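PDB 2A6V: Emp46p from Saccharomyces cerevisiae, which serves as a calcium-independent, potassium-binding lectin-type cargo receptor involved in the secretion of glycoproteins. Local coordinates for residues A86-Q91 against G110-L115. Sequence-based numbering, arbitrary orientation.
Sequences AFWLKQ and GLMILL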
loop_
_atom_site.group_PDB
_atom_site.type_symbol
_atom_site.label_atom_id
_atom_site.label_comp_id
_atom_site.label_asym_id
_atom_site.label_seq_id
_atom_site.Cartn_x
_atom_site.Cartn_y
_atom_site.Cartn_z
ATOM N N ALA A 86 0.265 -4.833 1.714
ATOM C CA ALA A 86 0.354 -4.395 0.319
ATOM C C ALA A 86 -0.085 -2.961 0.137
ATOM O O ALA A 86 -1.030 -2.505 0.799
ATOM C CB ALA A 86 -0.457 -5.322 -0.590
ATOM N N PHE A 87 0.586 -2.257 -0.767
ATOM C CA PHE A 87 0.201 -0.926 -1.207
ATOM C C PHE A 87 -0.073 -0.999 -2.687
ATOM O O PHE A 87 0.761 -1.520 -3.425
ATOM C CB PHE A 87 1.308 0.066 -0.885
ATOM C CG PHE A 87 1.577 0.159 0.571
ATOM C CD1 PHE A 87 0.792 0.970 1.376
ATOM C CD2 PHE A 87 2.592 -0.578 1.159
ATOM C CE1 PHE A 87 1.021 1.031 2.735
ATOM C CE2 PHE A 87 2.817 -0.514 2.510
ATOM C CZ PHE A 87 2.025 0.296 3.309
ATOM N N TRP A 88 -1.201 -0.444 -3.108
ATOM C CA TRP A 88 -1.742 -0.672 -4.428
ATOM C C TRP A 88 -1.932 0.623 -5.205
ATOM O O TRP A 88 -2.377 1.647 -4.646
ATOM C CB TRP A 88 -3.119 -1.307 -4.325
ATOM C CG TRP A 88 -3.208 -2.569 -3.566
ATOM C CD1 TRP A 88 -3.492 -2.689 -2.248
ATOM C CD2 TRP A 88 -3.039 -3.905 -4.063
ATOM N NE1 TRP A 88 -3.506 -4.011 -1.880
ATOM C CE2 TRP A 88 -3.229 -4.779 -2.980
ATOM C CE3 TRP A 88 -2.759 -4.452 -5.322
ATOM C CZ2 TRP A 88 -3.154 -6.171 -3.112
ATOM C CZ3 TRP A 88 -2.668 -5.843 -5.444
ATOM C CH2 TRP A 88 -2.866 -6.674 -4.339
ATOM N N LEU A 89 -1.613 0.555 -6.488
ATOM C CA LEU A 89 -2.085 1.503 -7.489
ATOM C C LEU A 89 -2.721 0.639 -8.575
ATOM O O LEU A 89 -2.009 -0.124 -9.223
ATOM C CB LEU A 89 -0.921 2.319 -8.071
ATOM C CG LEU A 89 -0.098 3.185 -7.132
ATOM C CD1 LEU A 89 0.912 3.988 -7.944
ATOM C CD2 LEU A 89 -0.955 4.127 -6.336
ATOM N N LYS A 90 -4.036 0.706 -8.754
ATOM C CA LYS A 90 -4.735 -0.197 -9.682
ATOM C C LYS A 90 -5.621 0.570 -10.666
ATOM O O LYS A 90 -6.152 1.619 -10.341
ATOM C CB LYS A 90 -5.586 -1.191 -8.892
ATOM C CG LYS A 90 -4.771 -2.150 -8.035
ATOM C CD LYS A 90 -5.405 -3.533 -7.827
ATOM C CE LYS A 90 -6.884 -3.464 -7.556
ATOM N NZ LYS A 90 -7.452 -4.811 -7.361
ATOM N N GLN A 91 -5.758 0.040 -11.879
ATOM C CA GLN A 91 -6.609 0.654 -12.909
ATOM C C GLN A 91 -7.596 -0.363 -13.451
ATOM O O GLN A 91 -7.499 -1.556 -13.160
ATOM C CB GLN A 91 -5.757 1.241 -14.045
ATOM C CG GLN A 91 -4.864 0.231 -14.750
ATOM C CD GLN A 91 -4.219 0.779 -16.009
ATOM O OE1 GLN A 91 -4.483 1.921 -16.412
ATOM N NE2 GLN A 91 -3.372 -0.031 -16.638
ATOM N N GLY A 110 -2.273 -3.322 -12.502
ATOM C CA GLY A 110 -1.625 -2.281 -11.746
ATOM C C GLY A 110 -0.377 -2.724 -11.045
ATOM O O GLY A 110 0.305 -3.650 -11.480
ATOM N N LEU A 111 -0.100 -2.046 -9.938
ATOM C CA LEU A 111 1.133 -2.154 -9.185
ATOM C C LEU A 111 0.807 -2.547 -7.762
ATOM O O LEU A 111 -0.096 -1.978 -7.148
ATOM C CB LEU A 111 1.855 -0.814 -9.201
ATOM C CG LEU A 111 3.035 -0.630 -8.258
ATOM C CD1 LEU A 111 4.230 -1.546 -8.625
ATOM C CD2 LEU A 111 3.466 0.836 -8.234
ATOM N N MET A 112 1.505 -3.563 -7.274
ATOM C CA MET A 112 1.416 -4.008 -5.896
ATOM C C MET A 112 2.813 -3.942 -5.295
ATOM O O MET A 112 3.729 -4.628 -5.773
ATOM C CB MET A 112 0.908 -5.449 -5.832
ATOM C CG MET A 112 0.744 -5.972 -4.417
ATOM S SD MET A 112 0.353 -7.706 -4.236
ATOM C CE MET A 112 1.877 -8.437 -4.759
ATOM N N ILE A 113 2.970 -3.194 -4.210
ATOM C CA ILE A 113 4.212 -3.097 -3.463
ATOM C C ILE A 113 3.970 -3.807 -2.147
ATOM O O ILE A 113 3.104 -3.401 -1.358
ATOM C CB ILE A 113 4.632 -1.623 -3.252
ATOM C CG1 ILE A 113 4.820 -0.939 -4.624
ATOM C CG2 ILE A 113 5.871 -1.546 -2.386
ATOM C CD1 ILE A 113 5.145 0.546 -4.554
ATOM N N LEU A 114 4.716 -4.873 -1.895
ATOM C CA LEU A 114 4.380 -5.824 -0.885
ATOM C C LEU A 114 5.480 -5.921 0.149
ATOM O O LEU A 114 6.643 -6.104 -0.206
ATOM C CB LEU A 114 4.155 -7.184 -1.535
ATOM C CG LEU A 114 3.878 -8.350 -0.622
ATOM C CD1 LEU A 114 2.595 -8.187 0.179
ATOM C CD2 LEU A 114 3.812 -9.611 -1.472
ATOM N N LEU A 115 5.114 -5.794 1.425
ATOM C CA LEU A 115 5.949 -6.097 2.570
ATOM C C LEU A 115 5.543 -7.458 3.080
ATOM O O LEU A 115 4.409 -7.651 3.538
ATOM C CB LEU A 115 5.804 -5.072 3.691
ATOM C CG LEU A 115 6.546 -3.762 3.457
ATOM C CD1 LEU A 115 6.025 -2.996 2.230
ATOM C CD2 LEU A 115 6.527 -2.910 4.664
#
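Phe87 and Ile113 form a hydrogen-bonded pair between two central antiparallel strands of the legume-lectin-like beta sandwich, 86-90 and 111-115, whose directions differ by 169°, with the axes 4.6 Å apart at closest. Phe87 N gives a bond to Ile113 O at 2.8 Å and Phe87 O takes one from Ile113 N at 2.9 Å; Leu89 and Leu111 exchange a second such pair, their side chains lying side by side with Leu89 CD1 4.1 Å from Leu111 CD2. Phe87, Leu89 and Ile113 all touch Leu160 or Leu162 of strand 158-165, which places this face in the core between the two sheets. At the Lys90 end the backbones stay close, Lys90 CA 4.3 Å from Gly110 CA; the looseness lies in the partly exposed Lys90 side chain, which leads away, its NZ hydrogen-bonded to Ser104 OG. The other face carries Trp88 and Met112, the latter touching the potassium-site residue Tyr128. Trp88 NE1 is hydrogen-bonded to Ser200 OG, and the six-membered ring meets Met112. A chi1 of -178° runs Met112 alongside the indole, and its CG sits over one face, 3.8 Å from that ring's centroid, a CH-pi contact. The Met-aromatic approach is oblique, Met112 SD lying 3.4 Å from Trp88 CH2.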